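Side-chain contacts in DnaJ homolog subfamily C member 27-A (Xenopus laevis, PDB 6JMG), which binds GTP as a Rab-family small GTPase fused to a J domain, and possibly regulates the MEK/ERK pathway: residues K216-M221 against V262-A267; L244-C249 against G253-F258. One frame throughout, in Å; residues are numbered along the deposited sequence.

Interaction 1: K216-M221 against V262-A267; sequences KDSWDM and VNARTA
Ser218 and Ala264 meet carbon to carbon, the CB of Ser218 lying 3.6 Å from the CB of Ala264, where the short helix 218-222 of the J domain comes up against the long helix 254-278. This is the place of nearest backbone approach too, with the CA atoms of Ser218 and Ala264 4.8 Å apart, a closeness that the small size of both residues permits. The remaining van der Waals contacts spread from this point. Toward the C-terminal end of 262-267, the OG of Ser218 reaches the methyl CB of Ala267 at 4.0 Å; its place anti to the carbonyl carbon (chi1 -36°) carries the hydroxyl in that direction. One turn further on in the short helix, the thioether SD of Met221 lies 4.1 Å from the CB of Ala264, so that this methyl is touched by both Ser218 and Met221. Met221 also packs on Ala260, and Trp219 on Leu268 of the same long helix.

The start of the short helix is held by a polar cap of its own. Asp217 is the N-cap: OD2 accepts from Asp220 N at 3.1 Å through its anti lone pair and, in a weak, bent bond, from Trp219 N (2.9 Å, N-H...O angle 122°). The side chain of Asp217 leaves the backbone away from 262-267 and takes no part in the packing; its cap secures the start of the helix that presents Ser218.

Across the interface, then, the contact is van der Waals packing of small groups: two alanine methyls, a serine side chain and one sulfur. Such a seam depends on close fit rather than on directional bonds.

Interaction 2: L244-C249 against G253-F258; sequences LHPDKC and GSEDAF
His245 turns the edge of its imidazole toward the face of Phe258 in an edge-to-face pair, at the turn of the J domain where helix 230-244 gives way to a loop carrying the His-Pro-Asp motif characteristic of J domains. The CD2 of His245 stands over the phenyl ring, toward its rim, 3.8 Å from Phe258 CZ, and the two planes are inclined at 54°. Pro246, next in the loop, packs on the same phenyl ring and on the helix backbone: its CD reaches Phe258 CD2 at 4.0 Å, while its CG rests 3.6 Å from the CA of Glu255. Phe258 thus meets both the histidine and the proline, and an alanine in its place would probably open a gap beside them and leave the imidazole without its aromatic mate.

Deeper in, Leu244 CD1 touches the methyl CB of Ala257 at 4.0 Å, and Cys249 SG packs against Ser254 CB. Ile209 and Ile212 of helix 203-213 adjoin Leu244, linking this inner layer to a third helix.

Several features position the first shell. Phe258 has CG anti to its backbone nitrogen (chi1 180°), which swings the ring out to the histidine, and Tyr237 and Ala241 of helix 230-244 also pack on it. The hydroxyl of Ser254 hydrogen-bonds to the carbonyl of Ala251, tying the loop to the first turn of helix 254-278. The imidazole is steadied from its own segment: Pro246 CD lies against one face, and Asp247 N donates to His245 ND1 in the ring plane, at 2.9 Å and 161°.

Interactions 1 and 2 both lie in the J domain, their centres about 16 Å apart, and both use helix 254-278. Along the chain 216-221 comes first, then 244-249 at the end of helix 230-244, then 253-258 and finally 262-267, so both segments of interaction 2 fall between those of interaction 1. The long helix therefore receives the His-Pro-Asp turn on its first turns and, further along, the short helix 218-222, which precedes helix 230-244. Together they join the short helix and the turn after helix 230-244 to the one long helix, within a module separate from the GTP and magnesium site of the Rab-like domain.

Interaction 1: K216-M221 against V262-A267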
loop_
_atom_site.group_PDB
_atom_site.type_symbol
_atom_site.label_atom_id
_atom_site.label_comp_id
_atom_site.label_asym_id
_atom_site.label_seq_id
_atom_site.Cartn_x
_atom_site.Cartn_y
_atom_site.Cartn_z
ATOM N N LYS A 216 -28.182 -17.082 12.417
ATOM C CA LYS A 216 -29.298 -16.424 13.081
ATOM C C LYS A 216 -28.910 -15.894 14.461
ATOM O O LYS A 216 -29.782 -15.567 15.274
ATOM C CB LYS A 216 -30.486 -17.389 13.156
ATOM C CG LYS A 216 -31.393 -17.361 11.903
ATOM C CD LYS A 216 -31.542 -18.730 11.235
ATOM C CE LYS A 216 -31.741 -18.616 9.711
ATOM N NZ LYS A 216 -31.431 -19.890 8.961
ATOM N N ASP A 217 -27.608 -15.777 14.715
ATOM C CA ASP A 217 -27.067 -15.377 16.004
ATOM C C ASP A 217 -25.913 -14.409 15.768
ATOM O O ASP A 217 -25.054 -14.670 14.918
ATOM C CB ASP A 217 -26.606 -16.611 16.793
ATOM C CG ASP A 217 -26.081 -16.266 18.170
ATOM O OD1 ASP A 217 -26.892 -16.170 19.118
ATOM O OD2 ASP A 217 -24.850 -16.107 18.304
ATOM N N SER A 218 -25.863 -13.305 16.524
ATOM C CA SER A 218 -24.837 -12.319 16.212
ATOM C C SER A 218 -23.481 -12.687 16.800
ATOM O O SER A 218 -22.449 -12.247 16.277
ATOM C CB SER A 218 -25.232 -10.935 16.749
ATOM O OG SER A 218 -26.625 -10.705 16.645
ATOM N N TRP A 219 -23.445 -13.569 17.798
ATOM C CA TRP A 219 -22.163 -14.065 18.268
ATOM C C TRP A 219 -21.496 -14.871 17.174
ATOM O O TRP A 219 -20.340 -14.616 16.809
ATOM C CB TRP A 219 -22.357 -14.902 19.537
ATOM C CG TRP A 219 -22.608 -14.080 20.797
ATOM C CD1 TRP A 219 -21.672 -13.391 21.535
ATOM C CD2 TRP A 219 -23.862 -13.875 21.462
ATOM N NE1 TRP A 219 -22.269 -12.774 22.603
ATOM C CE2 TRP A 219 -23.612 -13.056 22.587
ATOM C CE3 TRP A 219 -25.172 -14.301 21.216
ATOM C CZ2 TRP A 219 -24.626 -12.658 23.466
ATOM C CZ3 TRP A 219 -26.184 -13.901 22.095
ATOM C CH2 TRP A 219 -25.902 -13.087 23.204
ATOM N N ASP A 220 -22.236 -15.819 16.597
ATOM C CA ASP A 220 -21.642 -16.668 15.578
ATOM C C ASP A 220 -21.415 -15.908 14.277
ATOM O O ASP A 220 -20.540 -16.287 13.492
ATOM C CB ASP A 220 -22.512 -17.916 15.379
ATOM C CG ASP A 220 -22.657 -18.737 16.670
ATOM O OD1 ASP A 220 -21.690 -18.751 17.473
ATOM O OD2 ASP A 220 -23.727 -19.361 16.884
ATOM N N MET A 221 -22.153 -14.820 14.050
ATOM C CA MET A 221 -21.970 -14.051 12.824
ATOM C C MET A 221 -20.582 -13.428 12.750
ATOM O O MET A 221 -19.984 -13.374 11.672
ATOM C CB MET A 221 -23.032 -12.969 12.725
ATOM C CG MET A 221 -23.751 -12.992 11.419
ATOM S SD MET A 221 -24.827 -11.587 11.256
ATOM C CE MET A 221 -26.345 -12.186 12.030
ATOM N N VAL A 262 -22.285 -5.223 10.536
ATOM C CA VAL A 262 -22.419 -3.972 11.271
ATOM C C VAL A 262 -23.458 -4.109 12.377
ATOM O O VAL A 262 -23.198 -3.789 13.539
ATOM C CB VAL A 262 -22.779 -2.838 10.302
ATOM C CG1 VAL A 262 -23.251 -1.612 11.077
ATOM C CG2 VAL A 262 -21.585 -2.568 9.408
ATOM N N ASN A 263 -24.621 -4.659 12.047
ATOM C CA ASN A 263 -25.697 -4.707 13.026
ATOM C C ASN A 263 -25.407 -5.698 14.130
ATOM O O ASN A 263 -25.836 -5.484 15.268
ATOM C CB ASN A 263 -27.019 -5.047 12.358
ATOM C CG ASN A 263 -27.579 -3.887 11.606
ATOM O OD1 ASN A 263 -27.171 -2.737 11.825
ATOM N ND2 ASN A 263 -28.512 -4.161 10.702
ATOM N N ALA A 264 -24.721 -6.792 13.805
ATOM C CA ALA A 264 -24.336 -7.755 14.824
ATOM C C ALA A 264 -23.401 -7.115 15.830
ATOM O O ALA A 264 -23.584 -7.256 17.043
ATOM C CB ALA A 264 -23.672 -8.978 14.176
ATOM N N ARG A 265 -22.373 -6.423 15.339
ATOM C CA ARG A 265 -21.441 -5.754 16.238
ATOM C C ARG A 265 -22.174 -4.882 17.241
ATOM O O ARG A 265 -21.875 -4.910 18.440
ATOM C CB ARG A 265 -20.443 -4.912 15.452
ATOM C CG ARG A 265 -19.713 -3.911 16.301
ATOM C CD ARG A 265 -18.499 -3.313 15.577
ATOM N NE ARG A 265 -17.835 -2.294 16.395
ATOM C CZ ARG A 265 -18.330 -1.081 16.658
ATOM N NH1 ARG A 265 -19.516 -0.696 16.174
ATOM N NH2 ARG A 265 -17.628 -0.251 17.416
ATOM N N THR A 266 -23.163 -4.116 16.785
ATOM C CA THR A 266 -23.794 -3.222 17.743
ATOM C C THR A 266 -24.729 -3.995 18.660
ATOM O O THR A 266 -24.889 -3.632 19.828
ATOM C CB THR A 266 -24.460 -2.023 17.014
ATOM O OG1 THR A 266 -25.801 -2.303 16.626
ATOM C CG2 THR A 266 -23.664 -1.619 15.766
ATOM N N ALA A 267 -25.264 -5.122 18.203
ATOM C CA ALA A 267 -26.066 -5.944 19.103
ATOM C C ALA A 267 -25.220 -6.439 20.269
ATOM O O ALA A 267 -25.624 -6.338 21.433
ATOM C CB ALA A 267 -26.681 -7.120 18.345
#

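Interaction 2: L244-C249 against G253-F258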
loop_
_atom_site.group_PDB
_atom_site.type_symbol
_atom_site.label_atom_id
_atom_site.label_comp_id
_atom_site.label_asym_id
_atom_site.label_seq_id
_atom_site.Cartn_x
_atom_site.Cartn_y
_atom_site.Cartn_z
ATOM N N LEU A 244 -15.632 -7.654 3.529
ATOM C CA LEU A 244 -16.957 -7.648 2.930
ATOM C C LEU A 244 -17.464 -6.284 2.493
ATOM O O LEU A 244 -18.571 -6.205 1.948
ATOM C CB LEU A 244 -17.965 -8.225 3.910
ATOM C CG LEU A 244 -17.717 -9.647 4.332
ATOM C CD1 LEU A 244 -18.768 -9.994 5.331
ATOM C CD2 LEU A 244 -17.787 -10.544 3.128
ATOM N N HIS A 245 -16.724 -5.217 2.725
ATOM C CA HIS A 245 -17.270 -3.907 2.435
ATOM C C HIS A 245 -17.623 -3.853 0.930
ATOM O O HIS A 245 -16.843 -4.331 0.124
ATOM C CB HIS A 245 -16.289 -2.802 2.798
ATOM C CG HIS A 245 -16.895 -1.436 2.733
ATOM N ND1 HIS A 245 -17.192 -0.817 1.539
ATOM C CD2 HIS A 245 -17.300 -0.590 3.710
ATOM C CE1 HIS A 245 -17.738 0.361 1.783
ATOM N NE2 HIS A 245 -17.805 0.524 3.091
ATOM N N PRO A 246 -18.826 -3.366 0.603
ATOM C CA PRO A 246 -19.239 -3.413 -0.832
ATOM C C PRO A 246 -18.364 -2.586 -1.767
ATOM O O PRO A 246 -18.416 -2.809 -2.984
ATOM C CB PRO A 246 -20.676 -2.857 -0.791
ATOM C CG PRO A 246 -21.066 -2.772 0.651
ATOM C CD PRO A 246 -19.831 -2.778 1.477
ATOM N N ASP A 247 -17.575 -1.639 -1.244
ATOM C CA ASP A 247 -16.599 -0.928 -2.063
ATOM C C ASP A 247 -15.470 -1.859 -2.502
ATOM O O ASP A 247 -15.019 -1.809 -3.652
ATOM C CB ASP A 247 -16.004 0.238 -1.273
ATOM C CG ASP A 247 -16.865 1.483 -1.298
ATOM O OD1 ASP A 247 -17.948 1.479 -1.924
ATOM O OD2 ASP A 247 -16.436 2.474 -0.665
ATOM N N LYS A 248 -14.962 -2.664 -1.567
ATOM C CA LYS A 248 -13.840 -3.562 -1.786
ATOM C C LYS A 248 -14.257 -4.901 -2.372
ATOM O O LYS A 248 -13.477 -5.506 -3.116
ATOM C CB LYS A 248 -13.082 -3.798 -0.470
ATOM C CG LYS A 248 -12.566 -2.517 0.175
ATOM C CD LYS A 248 -11.686 -2.797 1.398
ATOM C CE LYS A 248 -10.300 -2.154 1.238
ATOM N NZ LYS A 248 -9.380 -2.462 2.375
ATOM N N CYS A 249 -15.475 -5.358 -2.088
ATOM C CA CYS A 249 -15.923 -6.699 -2.443
ATOM C C CYS A 249 -17.044 -6.616 -3.467
ATOM O O CYS A 249 -18.088 -6.008 -3.213
ATOM C CB CYS A 249 -16.414 -7.433 -1.199
ATOM S SG CYS A 249 -16.970 -9.099 -1.523
ATOM N N GLY A 253 -24.502 -9.692 -2.901
ATOM C CA GLY A 253 -24.938 -9.815 -1.528
ATOM C C GLY A 253 -23.961 -9.330 -0.477
ATOM O O GLY A 253 -24.285 -9.395 0.716
ATOM N N SER A 254 -22.781 -8.841 -0.871
ATOM C CA SER A 254 -21.823 -8.348 0.115
ATOM C C SER A 254 -22.348 -7.130 0.878
ATOM O O SER A 254 -22.038 -6.958 2.060
ATOM C CB SER A 254 -20.501 -8.008 -0.578
ATOM O OG SER A 254 -20.740 -7.151 -1.684
ATOM N N GLU A 255 -23.153 -6.290 0.239
ATOM C CA GLU A 255 -23.740 -5.176 0.969
ATOM C C GLU A 255 -24.626 -5.670 2.107
ATOM O O GLU A 255 -24.576 -5.127 3.216
ATOM C CB GLU A 255 -24.509 -4.275 0.013
ATOM C CG GLU A 255 -25.235 -3.148 0.676
ATOM C CD GLU A 255 -26.228 -2.475 -0.259
ATOM O OE1 GLU A 255 -27.333 -2.096 0.217
ATOM O OE2 GLU A 255 -25.893 -2.330 -1.462
ATOM N N ASP A 256 -25.426 -6.716 1.872
ATOM C CA ASP A 256 -26.290 -7.200 2.950
ATOM C C ASP A 256 -25.466 -7.899 4.020
ATOM O O ASP A 256 -25.757 -7.787 5.218
ATOM C CB ASP A 256 -27.368 -8.141 2.417
ATOM C CG ASP A 256 -28.138 -7.547 1.264
ATOM O OD1 ASP A 256 -28.833 -6.527 1.472
ATOM O OD2 ASP A 256 -28.041 -8.105 0.147
ATOM N N ALA A 257 -24.426 -8.613 3.601
ATOM C CA ALA A 257 -23.531 -9.233 4.562
ATOM C C ALA A 257 -22.821 -8.184 5.401
ATOM O O ALA A 257 -22.717 -8.322 6.628
ATOM C CB ALA A 257 -22.517 -10.099 3.829
ATOM N N PHE A 258 -22.336 -7.116 4.759
ATOM C CA PHE A 258 -21.717 -6.038 5.515
ATOM C C PHE A 258 -22.699 -5.418 6.504
ATOM O O PHE A 258 -22.406 -5.303 7.696
ATOM C CB PHE A 258 -21.189 -4.978 4.576
ATOM C CG PHE A 258 -20.546 -3.840 5.292
ATOM C CD1 PHE A 258 -19.385 -4.041 6.033
ATOM C CD2 PHE A 258 -21.100 -2.582 5.251
ATOM C CE1 PHE A 258 -18.786 -3.010 6.682
ATOM C CE2 PHE A 258 -20.498 -1.531 5.925
ATOM C CZ PHE A 258 -19.344 -1.746 6.635
#